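PDB 6GUP: fusarinine C esterase sidJ from Aspergillus fumigatus, which hydrolyses the ester bonds of the fungal siderophore fusarinine C, releasing fusarinine and iron, while leaving triacetylfusarinine C uncleaved. Local coordinates for residues T52-D57 / M120-G125; N304-N309 / A313-N318; P323-A328 / D332-P337. All blocks are in the same frame, centred on the assembly; numbering follows the deposited sequence.

Contact 1. Residues T52-D57 / M120-G125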
ATOM      1  N   THR A  52       0.517 -10.904  -7.321  1.00 41.76           N
ATOM      2  CA  THR A  52       0.229 -11.471  -8.641  1.00 50.57           C
ATOM      3  C   THR A  52      -0.017 -12.974  -8.495  1.00 53.57           C
ATOM      4  O   THR A  52      -1.135 -13.375  -8.181  1.00 50.72           O
ATOM      5  CB  THR A  52       1.347 -11.160  -9.660  1.00 51.78           C
ATOM      6  OG1 THR A  52       2.629 -11.395  -9.064  1.00 52.89           O
ATOM      7  CG2 THR A  52       1.260  -9.717 -10.116  1.00 49.96           C
ATOM      8  N   SER A  53       1.016 -13.796  -8.697  1.00 55.93           N
ATOM      9  CA  SER A  53       0.921 -15.258  -8.569  1.00 56.92           C
ATOM     10  C   SER A  53      -0.227 -15.891  -9.392  1.00 51.84           C
ATOM     11  O   SER A  53      -0.219 -15.807 -10.622  1.00 51.94           O
ATOM     12  CB  SER A  53       0.872 -15.656  -7.081  1.00 62.32           C
ATOM     13  OG  SER A  53      -0.332 -15.244  -6.456  1.00 63.05           O
ATOM     14  N   TYR A  54      -1.212 -16.482  -8.710  1.00 46.77           N
ATOM     15  CA  TYR A  54      -2.322 -17.216  -9.343  1.00 42.93           C
ATOM     16  C   TYR A  54      -3.637 -16.438  -9.250  1.00 41.33           C
ATOM     17  O   TYR A  54      -4.703 -16.971  -9.573  1.00 39.85           O
ATOM     18  CB  TYR A  54      -2.492 -18.600  -8.685  1.00 41.55           C
ATOM     19  CG  TYR A  54      -2.536 -18.559  -7.168  1.00 40.07           C
ATOM     20  CD1 TYR A  54      -3.706 -18.218  -6.484  1.00 39.34           C
ATOM     21  CD2 TYR A  54      -1.392 -18.832  -6.418  1.00 38.84           C
ATOM     22  CE1 TYR A  54      -3.735 -18.165  -5.097  1.00 37.64           C
ATOM     23  CE2 TYR A  54      -1.411 -18.780  -5.034  1.00 37.88           C
ATOM     24  CZ  TYR A  54      -2.582 -18.448  -4.378  1.00 37.46           C
ATOM     25  OH  TYR A  54      -2.595 -18.400  -3.007  1.00 37.87           O
ATOM     26  N   LEU A  55      -3.557 -15.174  -8.835  1.00 41.66           N
ATOM     27  CA  LEU A  55      -4.744 -14.406  -8.451  1.00 42.47           C
ATOM     28  C   LEU A  55      -5.630 -14.072  -9.651  1.00 41.56           C
ATOM     29  O   LEU A  55      -6.857 -14.080  -9.538  1.00 41.45           O
ATOM     30  CB  LEU A  55      -4.332 -13.126  -7.704  1.00 43.37           C
ATOM     31  CG  LEU A  55      -5.130 -12.651  -6.486  1.00 42.89           C
ATOM     32  CD1 LEU A  55      -5.636 -13.797  -5.620  1.00 41.87           C
ATOM     33  CD2 LEU A  55      -4.252 -11.721  -5.661  1.00 43.84           C
ATOM     34  N   ALA A  56      -5.002 -13.784 -10.791  1.00 41.60           N
ATOM     35  CA  ALA A  56      -5.722 -13.537 -12.042  1.00 40.69           C
ATOM     36  C   ALA A  56      -6.490 -14.773 -12.509  1.00 41.14           C
ATOM     37  O   ALA A  56      -7.652 -14.669 -12.903  1.00 40.41           O
ATOM     38  CB  ALA A  56      -4.757 -13.082 -13.128  1.00 39.09           C
ATOM     39  N   ASP A  57      -5.832 -15.932 -12.460  1.00 42.89           N
ATOM     40  CA  ASP A  57      -6.459 -17.212 -12.822  1.00 44.64           C
ATOM     41  C   ASP A  57      -7.603 -17.585 -11.876  1.00 41.97           C
ATOM     42  O   ASP A  57      -8.611 -18.141 -12.317  1.00 41.46           O
ATOM     43  CB  ASP A  57      -5.419 -18.346 -12.849  1.00 49.09           C
ATOM     44  CG  ASP A  57      -4.389 -18.187 -13.968  1.00 53.97           C
ATOM     45  OD1 ASP A  57      -4.555 -17.311 -14.845  1.00 56.04           O
ATOM     46  OD2 ASP A  57      -3.400 -18.950 -13.968  1.00 54.77           O
ATOM     47  N   MET A 120      -8.563 -16.429   2.920  1.00 28.33           N
ATOM     48  CA  MET A 120      -7.433 -17.131   2.315  1.00 28.37           C
ATOM     49  C   MET A 120      -6.143 -16.356   2.560  1.00 29.24           C
ATOM     50  O   MET A 120      -6.090 -15.148   2.333  1.00 29.42           O
ATOM     51  CB  MET A 120      -7.660 -17.312   0.816  1.00 28.36           C
ATOM     52  CG  MET A 120      -6.575 -18.117   0.120  1.00 30.04           C
ATOM     53  SD  MET A 120      -7.091 -18.729  -1.492  1.00 31.55           S
ATOM     54  CE  MET A 120      -5.635 -19.650  -1.970  1.00 30.32           C
ATOM     55  N   GLY A 121      -5.114 -17.064   3.024  1.00 30.61           N
ATOM     56  CA  GLY A 121      -3.784 -16.497   3.240  1.00 31.58           C
ATOM     57  C   GLY A 121      -2.799 -17.039   2.221  1.00 34.65           C
ATOM     58  O   GLY A 121      -2.798 -18.237   1.926  1.00 34.23           O
ATOM     59  N   HIS A 122      -1.965 -16.149   1.684  1.00 38.45           N
ATOM     60  CA  HIS A 122      -0.941 -16.498   0.701  1.00 43.35           C
ATOM     61  C   HIS A 122       0.418 -16.123   1.272  1.00 41.45           C
ATOM     62  O   HIS A 122       0.610 -14.989   1.717  1.00 39.12           O
ATOM     63  CB  HIS A 122      -1.214 -15.761  -0.614  1.00 52.53           C
ATOM     64  CG  HIS A 122      -0.019 -15.619  -1.508  1.00 60.52           C
ATOM     65  ND1 HIS A 122       0.388 -16.609  -2.374  1.00 66.01           N
ATOM     66  CD2 HIS A 122       0.846 -14.590  -1.682  1.00 65.77           C
ATOM     67  CE1 HIS A 122       1.458 -16.203  -3.035  1.00 70.72           C
ATOM     68  NE2 HIS A 122       1.755 -14.981  -2.632  1.00 69.62           N
ATOM     69  N   SER A 123       1.346 -17.081   1.254  1.00 41.87           N
ATOM     70  CA  SER A 123       2.688 -16.911   1.816  1.00 42.85           C
ATOM     71  C   SER A 123       2.598 -16.481   3.295  1.00 41.22           C
ATOM     72  O   SER A 123       1.951 -17.174   4.085  1.00 41.35           O
ATOM     73  CB  SER A 123       3.522 -15.959   0.944  1.00 44.12           C
ATOM     74  OG  SER A 123       4.831 -15.807   1.462  1.00 44.77           O
ATOM     75  N   THR A 124       3.201 -15.348   3.662  1.00 39.83           N
ATOM     76  CA  THR A 124       3.153 -14.848   5.042  1.00 39.24           C
ATOM     77  C   THR A 124       1.789 -14.269   5.454  1.00 36.52           C
ATOM     78  O   THR A 124       1.576 -13.985   6.632  1.00 37.58           O
ATOM     79  CB  THR A 124       4.248 -13.792   5.292  1.00 41.65           C
ATOM     80  OG1 THR A 124       4.125 -12.733   4.335  1.00 40.36           O
ATOM     81  CG2 THR A 124       5.631 -14.422   5.177  1.00 44.39           C
ATOM     82  N   GLY A 125       0.875 -14.092   4.497  1.00 33.45           N
ATOM     83  CA  GLY A 125      -0.530 -13.807   4.798  1.00 31.69           C
ATOM     84  C   GLY A 125      -1.234 -14.927   5.554  1.00 31.37           C
ATOM     85  O   GLY A 125      -2.241 -14.685   6.218  1.00 31.34           O
TER

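Contact 2. Residues N304-N309 / A313-N318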
ATOM      1  N   ASN A 304      -3.259 -32.950  13.524  1.00 34.14           N
ATOM      2  CA  ASN A 304      -3.469 -33.511  14.863  1.00 36.34           C
ATOM      3  C   ASN A 304      -3.567 -32.439  15.955  1.00 35.97           C
ATOM      4  O   ASN A 304      -4.320 -32.606  16.917  1.00 36.25           O
ATOM      5  CB  ASN A 304      -2.370 -34.527  15.207  1.00 41.07           C
ATOM      6  CG  ASN A 304      -2.475 -35.809  14.393  1.00 45.16           C
ATOM      7  OD1 ASN A 304      -3.568 -36.337  14.175  1.00 45.94           O
ATOM      8  ND2 ASN A 304      -1.333 -36.323  13.948  1.00 47.56           N
ATOM      9  N   ALA A 305      -2.811 -31.351  15.804  1.00 35.55           N
ATOM     10  CA  ALA A 305      -2.943 -30.186  16.688  1.00 35.75           C
ATOM     11  C   ALA A 305      -4.296 -29.496  16.496  1.00 35.71           C
ATOM     12  O   ALA A 305      -4.980 -29.191  17.474  1.00 35.20           O
ATOM     13  CB  ALA A 305      -1.807 -29.201  16.453  1.00 34.70           C
ATOM     14  N   THR A 306      -4.673 -29.269  15.235  1.00 35.72           N
ATOM     15  CA  THR A 306      -5.956 -28.642  14.880  1.00 37.01           C
ATOM     16  C   THR A 306      -7.166 -29.471  15.333  1.00 37.60           C
ATOM     17  O   THR A 306      -8.121 -28.925  15.889  1.00 36.97           O
ATOM     18  CB  THR A 306      -6.061 -28.406  13.354  1.00 37.36           C
ATOM     19  OG1 THR A 306      -4.924 -27.666  12.898  1.00 35.86           O
ATOM     20  CG2 THR A 306      -7.324 -27.631  12.991  1.00 37.08           C
ATOM     21  N   ASP A 307      -7.115 -30.779  15.084  1.00 37.89           N
ATOM     22  CA  ASP A 307      -8.216 -31.699  15.413  1.00 39.72           C
ATOM     23  C   ASP A 307      -8.162 -32.282  16.834  1.00 41.33           C
ATOM     24  O   ASP A 307      -9.058 -33.041  17.214  1.00 42.14           O
ATOM     25  CB  ASP A 307      -8.268 -32.850  14.390  1.00 38.90           C
ATOM     26  CG  ASP A 307      -8.769 -32.407  13.020  1.00 39.01           C
ATOM     27  OD1 ASP A 307      -9.253 -31.262  12.870  1.00 37.70           O
ATOM     28  OD2 ASP A 307      -8.685 -33.223  12.080  1.00 38.34           O
ATOM     29  N   HIS A 308      -7.130 -31.930  17.608  1.00 41.01           N
ATOM     30  CA  HIS A 308      -6.940 -32.434  18.976  1.00 41.68           C
ATOM     31  C   HIS A 308      -6.915 -33.972  19.031  1.00 44.16           C
ATOM     32  O   HIS A 308      -7.563 -34.591  19.880  1.00 44.63           O
ATOM     33  CB  HIS A 308      -7.994 -31.839  19.925  1.00 41.33           C
ATOM     34  CG  HIS A 308      -7.880 -30.357  20.088  1.00 42.73           C
ATOM     35  ND1 HIS A 308      -7.322 -29.774  21.206  1.00 43.93           N
ATOM     36  CD2 HIS A 308      -8.235 -29.339  19.270  1.00 43.21           C
ATOM     37  CE1 HIS A 308      -7.348 -28.461  21.074  1.00 45.58           C
ATOM     38  NE2 HIS A 308      -7.896 -28.170  19.908  1.00 44.94           N
ATOM     39  N   ASN A 309      -6.157 -34.560  18.104  1.00 46.20           N
ATOM     40  CA  ASN A 309      -5.965 -36.013  17.998  1.00 50.02           C
ATOM     41  C   ASN A 309      -7.284 -36.784  17.832  1.00 50.17           C
ATOM     42  O   ASN A 309      -7.555 -37.742  18.563  1.00 49.73           O
ATOM     43  CB  ASN A 309      -5.163 -36.540  19.198  1.00 53.27           C
ATOM     44  CG  ASN A 309      -3.838 -35.820  19.378  1.00 57.17           C
ATOM     45  OD1 ASN A 309      -2.976 -35.857  18.501  1.00 58.29           O
ATOM     46  ND2 ASN A 309      -3.668 -35.167  20.522  1.00 59.36           N
ATOM     47  N   ALA A 313     -13.035 -32.375  13.927  1.00 39.28           N
ATOM     48  CA  ALA A 313     -12.840 -32.559  12.486  1.00 37.84           C
ATOM     49  C   ALA A 313     -12.785 -31.199  11.784  1.00 35.87           C
ATOM     50  O   ALA A 313     -13.478 -30.963  10.791  1.00 35.84           O
ATOM     51  CB  ALA A 313     -13.953 -33.427  11.914  1.00 37.96           C
ATOM     52  N   ILE A 314     -11.943 -30.314  12.313  1.00 33.68           N
ATOM     53  CA  ILE A 314     -11.784 -28.955  11.788  1.00 33.47           C
ATOM     54  C   ILE A 314     -10.882 -28.957  10.553  1.00 32.27           C
ATOM     55  O   ILE A 314     -11.193 -28.313   9.556  1.00 30.46           O
ATOM     56  CB  ILE A 314     -11.227 -27.999  12.870  1.00 34.28           C
ATOM     57  CG1 ILE A 314     -12.242 -27.871  14.013  1.00 34.67           C
ATOM     58  CG2 ILE A 314     -10.915 -26.620  12.284  1.00 34.84           C
ATOM     59  CD1 ILE A 314     -11.682 -27.282  15.287  1.00 33.98           C
ATOM     60  N   TRP A 315      -9.761 -29.666  10.640  1.00 31.67           N
ATOM     61  CA  TRP A 315      -8.821 -29.800   9.526  1.00 30.80           C
ATOM     62  C   TRP A 315      -9.507 -30.390   8.294  1.00 30.86           C
ATOM     63  O   TRP A 315     -10.225 -31.388   8.398  1.00 31.61           O
ATOM     64  CB  TRP A 315      -7.648 -30.690   9.942  1.00 30.98           C
ATOM     65  CG  TRP A 315      -6.569 -30.832   8.916  1.00 30.85           C
ATOM     66  CD1 TRP A 315      -6.487 -31.782   7.943  1.00 31.00           C
ATOM     67  CD2 TRP A 315      -5.410 -30.006   8.771  1.00 30.75           C
ATOM     68  NE1 TRP A 315      -5.351 -31.599   7.194  1.00 30.82           N
ATOM     69  CE2 TRP A 315      -4.669 -30.516   7.682  1.00 30.77           C
ATOM     70  CE3 TRP A 315      -4.924 -28.883   9.457  1.00 30.39           C
ATOM     71  CZ2 TRP A 315      -3.465 -29.941   7.258  1.00 31.28           C
ATOM     72  CZ3 TRP A 315      -3.725 -28.310   9.036  1.00 30.68           C
ATOM     73  CH2 TRP A 315      -3.009 -28.843   7.946  1.00 31.01           C
ATOM     74  N   ASP A 316      -9.292 -29.761   7.141  1.00 31.02           N
ATOM     75  CA  ASP A 316      -9.808 -30.274   5.879  1.00 31.83           C
ATOM     76  C   ASP A 316      -8.886 -31.395   5.420  1.00 32.73           C
ATOM     77  O   ASP A 316      -7.703 -31.156   5.165  1.00 30.66           O
ATOM     78  CB  ASP A 316      -9.878 -29.170   4.813  1.00 31.57           C
ATOM     79  CG  ASP A 316     -10.845 -29.503   3.685  1.00 33.51           C
ATOM     80  OD1 ASP A 316     -10.970 -30.688   3.311  1.00 34.60           O
ATOM     81  OD2 ASP A 316     -11.491 -28.571   3.169  1.00 35.86           O
ATOM     82  N   GLU A 317      -9.430 -32.608   5.304  1.00 34.17           N
ATOM     83  CA  GLU A 317      -8.668 -33.764   4.811  1.00 36.25           C
ATOM     84  C   GLU A 317      -8.108 -33.548   3.396  1.00 34.49           C
ATOM     85  O   GLU A 317      -7.075 -34.118   3.048  1.00 34.77           O
ATOM     86  CB  GLU A 317      -9.507 -35.051   4.866  1.00 39.72           C
ATOM     87  CG  GLU A 317     -10.659 -35.135   3.866  1.00 43.68           C
ATOM     88  CD  GLU A 317     -11.337 -36.495   3.853  1.00 48.42           C
ATOM     89  OE1 GLU A 317     -12.021 -36.801   2.854  1.00 49.40           O
ATOM     90  OE2 GLU A 317     -11.189 -37.262   4.829  1.00 49.64           O
ATOM     91  N   ASN A 318      -8.787 -32.716   2.603  1.00 33.68           N
ATOM     92  CA  ASN A 318      -8.308 -32.317   1.271  1.00 34.32           C
ATOM     93  C   ASN A 318      -7.074 -31.394   1.268  1.00 32.48           C
ATOM     94  O   ASN A 318      -6.585 -31.037   0.195  1.00 31.83           O
ATOM     95  CB  ASN A 318      -9.447 -31.673   0.460  1.00 37.88           C
ATOM     96  CG  ASN A 318     -10.532 -32.668   0.076  1.00 41.04           C
ATOM     97  OD1 ASN A 318     -10.253 -33.830  -0.224  1.00 42.94           O
ATOM     98  ND2 ASN A 318     -11.779 -32.211   0.075  1.00 41.31           N
TER
HETATM   99  O   HOH W   1     -10.459 -33.494  10.077  1.00 38.62           O

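Contact 3. Residues P323-A328 / D332-P337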
ATOM      1  N   PRO A 323       1.579 -31.122  -6.247  1.00 44.04           N
ATOM      2  CA  PRO A 323       2.745 -31.639  -6.986  1.00 45.23           C
ATOM      3  C   PRO A 323       3.415 -30.602  -7.894  1.00 44.75           C
ATOM      4  O   PRO A 323       2.723 -29.882  -8.617  1.00 43.55           O
ATOM      5  CB  PRO A 323       2.161 -32.780  -7.834  1.00 47.53           C
ATOM      6  CG  PRO A 323       0.886 -33.153  -7.175  1.00 48.05           C
ATOM      7  CD  PRO A 323       0.362 -31.909  -6.529  1.00 45.68           C
ATOM      8  N   ASN A 324       4.745 -30.520  -7.814  1.00 45.22           N
ATOM      9  CA  ASN A 324       5.574 -29.641  -8.661  1.00 46.46           C
ATOM     10  C   ASN A 324       5.360 -28.126  -8.482  1.00 45.89           C
ATOM     11  O   ASN A 324       5.932 -27.339  -9.240  1.00 45.97           O
ATOM     12  CB  ASN A 324       5.421 -30.009 -10.150  1.00 48.43           C
ATOM     13  CG  ASN A 324       5.604 -31.494 -10.413  1.00 48.75           C
ATOM     14  OD1 ASN A 324       4.780 -32.122 -11.078  1.00 48.65           O
ATOM     15  ND2 ASN A 324       6.686 -32.062  -9.892  1.00 48.49           N
ATOM     16  N   ALA A 325       4.578 -27.713  -7.481  1.00 44.57           N
ATOM     17  CA  ALA A 325       4.274 -26.296  -7.280  1.00 43.57           C
ATOM     18  C   ALA A 325       5.442 -25.608  -6.591  1.00 42.34           C
ATOM     19  O   ALA A 325       6.040 -26.174  -5.680  1.00 42.76           O
ATOM     20  CB  ALA A 325       3.008 -26.124  -6.453  1.00 44.86           C
ATOM     21  N   SER A 326       5.756 -24.392  -7.028  1.00 41.64           N
ATOM     22  CA  SER A 326       6.750 -23.552  -6.365  1.00 42.54           C
ATOM     23  C   SER A 326       6.018 -22.753  -5.290  1.00 41.66           C
ATOM     24  O   SER A 326       4.798 -22.879  -5.147  1.00 39.71           O
ATOM     25  CB  SER A 326       7.439 -22.625  -7.372  1.00 44.27           C
ATOM     26  OG  SER A 326       6.545 -21.656  -7.887  1.00 43.39           O
ATOM     27  N   HIS A 327       6.756 -21.937  -4.540  1.00 41.89           N
ATOM     28  CA  HIS A 327       6.185 -21.171  -3.426  1.00 42.62           C
ATOM     29  C   HIS A 327       5.027 -20.268  -3.857  1.00 44.64           C
ATOM     30  O   HIS A 327       3.938 -20.333  -3.283  1.00 44.29           O
ATOM     31  CB  HIS A 327       7.264 -20.325  -2.744  1.00 43.94           C
ATOM     32  CG  HIS A 327       6.774 -19.590  -1.536  1.00 45.71           C
ATOM     33  ND1 HIS A 327       6.503 -20.220  -0.340  1.00 45.23           N
ATOM     34  CD2 HIS A 327       6.488 -18.280  -1.344  1.00 47.22           C
ATOM     35  CE1 HIS A 327       6.080 -19.329   0.538  1.00 45.46           C
ATOM     36  NE2 HIS A 327       6.062 -18.143  -0.045  1.00 46.46           N
ATOM     37  N   ALA A 328       5.280 -19.440  -4.869  1.00 47.11           N
ATOM     38  CA  ALA A 328       4.287 -18.495  -5.392  1.00 47.75           C
ATOM     39  C   ALA A 328       3.660 -18.925  -6.727  1.00 48.37           C
ATOM     40  O   ALA A 328       2.758 -18.246  -7.216  1.00 49.10           O
ATOM     41  CB  ALA A 328       4.914 -17.115  -5.528  1.00 48.12           C
ATOM     42  N   ASP A 332       6.283 -19.641 -15.897  1.00106.72           N
ATOM     43  CA  ASP A 332       5.584 -20.211 -17.054  1.00104.49           C
ATOM     44  C   ASP A 332       5.540 -21.741 -16.921  1.00 89.37           C
ATOM     45  O   ASP A 332       4.591 -22.388 -17.371  1.00 86.23           O
ATOM     46  CB  ASP A 332       6.282 -19.802 -18.356  1.00113.36           C
ATOM     47  CG  ASP A 332       6.267 -18.295 -18.584  1.00115.70           C
ATOM     48  OD1 ASP A 332       7.296 -17.753 -19.041  1.00115.78           O
ATOM     49  OD2 ASP A 332       5.232 -17.651 -18.305  1.00114.76           O
ATOM     50  N   ASP A 333       6.593 -22.294 -16.316  1.00 79.82           N
ATOM     51  CA  ASP A 333       6.640 -23.676 -15.801  1.00 76.28           C
ATOM     52  C   ASP A 333       5.420 -24.067 -14.940  1.00 68.21           C
ATOM     53  O   ASP A 333       4.944 -25.202 -15.010  1.00 66.04           O
ATOM     54  CB  ASP A 333       7.945 -23.847 -14.993  1.00 82.06           C
ATOM     55  CG  ASP A 333       7.966 -25.103 -14.135  1.00 84.97           C
ATOM     56  OD1 ASP A 333       7.780 -26.210 -14.683  1.00 88.19           O
ATOM     57  OD2 ASP A 333       8.183 -24.979 -12.911  1.00 84.44           O
ATOM     58  N   GLN A 334       4.920 -23.111 -14.157  1.00 61.11           N
ATOM     59  CA  GLN A 334       3.871 -23.337 -13.152  1.00 55.11           C
ATOM     60  C   GLN A 334       2.411 -23.262 -13.640  1.00 54.28           C
ATOM     61  O   GLN A 334       1.497 -23.186 -12.814  1.00 53.35           O
ATOM     62  CB  GLN A 334       4.075 -22.336 -12.004  1.00 51.51           C
ATOM     63  CG  GLN A 334       5.390 -22.520 -11.268  1.00 49.55           C
ATOM     64  CD  GLN A 334       5.401 -23.767 -10.414  1.00 49.00           C
ATOM     65  OE1 GLN A 334       4.490 -23.987  -9.620  1.00 48.79           O
ATOM     66  NE2 GLN A 334       6.437 -24.586 -10.561  1.00 48.45           N
ATOM     67  N   ALA A 335       2.182 -23.304 -14.954  1.00 53.82           N
ATOM     68  CA  ALA A 335       0.822 -23.298 -15.513  1.00 53.17           C
ATOM     69  C   ALA A 335      -0.065 -24.429 -14.974  1.00 53.22           C
ATOM     70  O   ALA A 335      -1.226 -24.196 -14.629  1.00 53.31           O
ATOM     71  CB  ALA A 335       0.875 -23.357 -17.034  1.00 52.45           C
ATOM     72  N   GLU A 336       0.489 -25.640 -14.897  1.00 53.48           N
ATOM     73  CA  GLU A 336      -0.266 -26.823 -14.454  1.00 55.40           C
ATOM     74  C   GLU A 336      -0.535 -26.838 -12.934  1.00 50.85           C
ATOM     75  O   GLU A 336      -1.668 -27.109 -12.527  1.00 48.46           O
ATOM     76  CB  GLU A 336       0.403 -28.123 -14.952  1.00 60.93           C
ATOM     77  CG  GLU A 336      -0.279 -29.422 -14.527  1.00 68.86           C
ATOM     78  CD  GLU A 336       0.161 -29.939 -13.164  1.00 73.36           C
ATOM     79  OE1 GLU A 336      -0.722 -30.267 -12.345  1.00 76.64           O
ATOM     80  OE2 GLU A 336       1.383 -30.020 -12.909  1.00 75.52           O
ATOM     81  N   PRO A 337       0.494 -26.567 -12.095  1.00 48.86           N
ATOM     82  CA  PRO A 337       0.241 -26.413 -10.650  1.00 47.52           C
ATOM     83  C   PRO A 337      -0.719 -25.280 -10.274  1.00 45.02           C
ATOM     84  O   PRO A 337      -1.514 -25.446  -9.345  1.00 43.75           O
ATOM     85  CB  PRO A 337       1.632 -26.129 -10.077  1.00 48.12           C
ATOM     86  CG  PRO A 337       2.565 -26.788 -11.018  1.00 49.95           C
ATOM     87  CD  PRO A 337       1.941 -26.659 -12.376  1.00 50.05           C
TER
HETATM   88  O   HOH W   2       0.333 -29.881  -9.887  1.00 57.06           O

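Contact 1. Residues T52-D57 / M120-G125
The rings of Tyr54 and His122 meet obliquely, their planes at 76° and their centroids 5.7 Å apart, neither stacked nor edge-to-face. Ser53 OG sits over the rim of one face of the Tyr54 ring, and Ser123 CB lies over the rim of one face of the imidazole. The phenol end of Tyr54 does most of the touching: its OH lies 3.4 Å from Met120 CE and 3.5 Å from His122 ND1, wedged between the thioether tip and the imidazole. Met120 meets the tyrosine from the opposite direction: its CG lies trans to the main-chain nitrogen (chi1 -176°) and the chain beyond is extended, bringing CE to Tyr54 CE1 at 3.9 Å. Beside this, Ser53 OG approaches His122 CE1 to 4.0 Å. That hydroxyl is held by a 2.7 Å bond from Ser53 OG to Thr52 O, which also accepts from Leu55 N on its opposite face, the Leu55 bond closing the type II' turn that leads into helix 55-61. The polar atoms in the middle share an outside partner: Tyr54 OH and His122 ND1 both hydrogen-bond to Gln163 OE1, so that both rings are tied to one amide oxygen. The Gly121, Ser123 and Gly125 pattern, with positive phi at Ser123, is consistent with the nucleophile elbow of an alpha/beta-hydrolase. Strand 117-122 runs beside strand 37-42 and strand 159-163 in the central sheet, while helix 335-353 covers Tyr54 and Met120 through Arg338, Leu341 and Val345.

Contact 2. Residues N304-N309 / A313-N318
Asp307 grips the chain of the following loop with one carboxylate oxygen: Trp315 N donates to Asp307 OD1 over 2.8 Å, nearly straight at 168° and on the syn lone pair. A second, weak bond from Ile314 N reaches the same oxygen at 2.9 Å, bent to 121°. Trp315 CB presses close to the acid, 3.4 Å from Asp307 OD1, and the carboxylate plane stands 84° from that of the indole. Thr306, the residue before it on the helix, adds the rest of the tightly packed part. Thr306 CG2, anti to the backbone N, meets Ile314 CG2 at 3.8 Å, whereas the hydroxyl branch comes up to the benzo part of the indole, the two side chains crossing at about a right angle, with Thr306 OG1 3.6 Å from Trp315 CE3; that hydroxyl is itself bonded to Trp302 O, one turn back. The indole then runs on to pack against Leu299, Trp302 and Arg303 of the same helix. On the looser side, near the exposed Ala313, a water takes over: it donates to Asp307 OD2 and to Trp315 O, each at 2.7 Å. Lys277 NZ also bonds to Trp315 O. Helix 295-307 is thereby closed back on the loop leading to strand 320-322, outermost in this chain's sheet; in that loop Asp316 OD1 accepts from Asn318 N in an Asx turn: a helix-to-strand connection within the alpha/beta-hydrolase fold.

Contact 3. Residues P323-A328 / D332-P337
Gln334 reaches across to the backbone of 323-328 with both ends of its amide. Gln334 NE2 donates to Asn324 O at 3.1 Å, in the carbonyl plane and close to the plane of its own amide, while Ser326 N donates to Gln334 OE1 at 2.9 Å from well above the carbonyl plane. A bend at chi2 (-72°) turns the amide to these two groups, and Ser326 OG lies against it, 3.5 Å from Gln334 CD. Next to the amide, Pro337 CB packs on Ala325 CB at 3.9 Å, and Pro337 CG rests near Asn324 O. Farther out, a water donates to Pro323 O and Glu336 OE1, each at 2.7 Å, linking the loop to the first turn of the helix on the exposed side. In the second shell, Asp333 OD2 accepts from Gln334 NE2 at 3.0 Å, and Ala325 pairs through its backbone with Ala285. Gln334 occupies the N-cap position of helix 335-353. With O and N bonded to different backbone groups, the flip of its amide is fixed, and it pins the chain just ahead of His327, the probable triad histidine; the neighbouring Asp333 carboxylate would probably polarise the amide NH2.

Contacts 1 and 3 meet at the probable catalytic centre: their centres are 13 Å apart, and Ser123 OG of the probable nucleophile elbow lies 3.0 Å from His327 NE2, a probable hydrogen bond. With Asp286, which bonds to His327 ND1, these residues fit a Ser-His-Asp triad. Packing joins the two contacts as well, Ser53 CB coming within 3.2 Å of Ala328 O, and Gln163 bridges them, its OE1 bonded to contact 1 and its NE2 donating to His327 O. Contact 2 stands apart, its centre about 23 Å from that of contact 1 and 26 Å from that of contact 3; strand 320-322 connects it along the chain to 323-328.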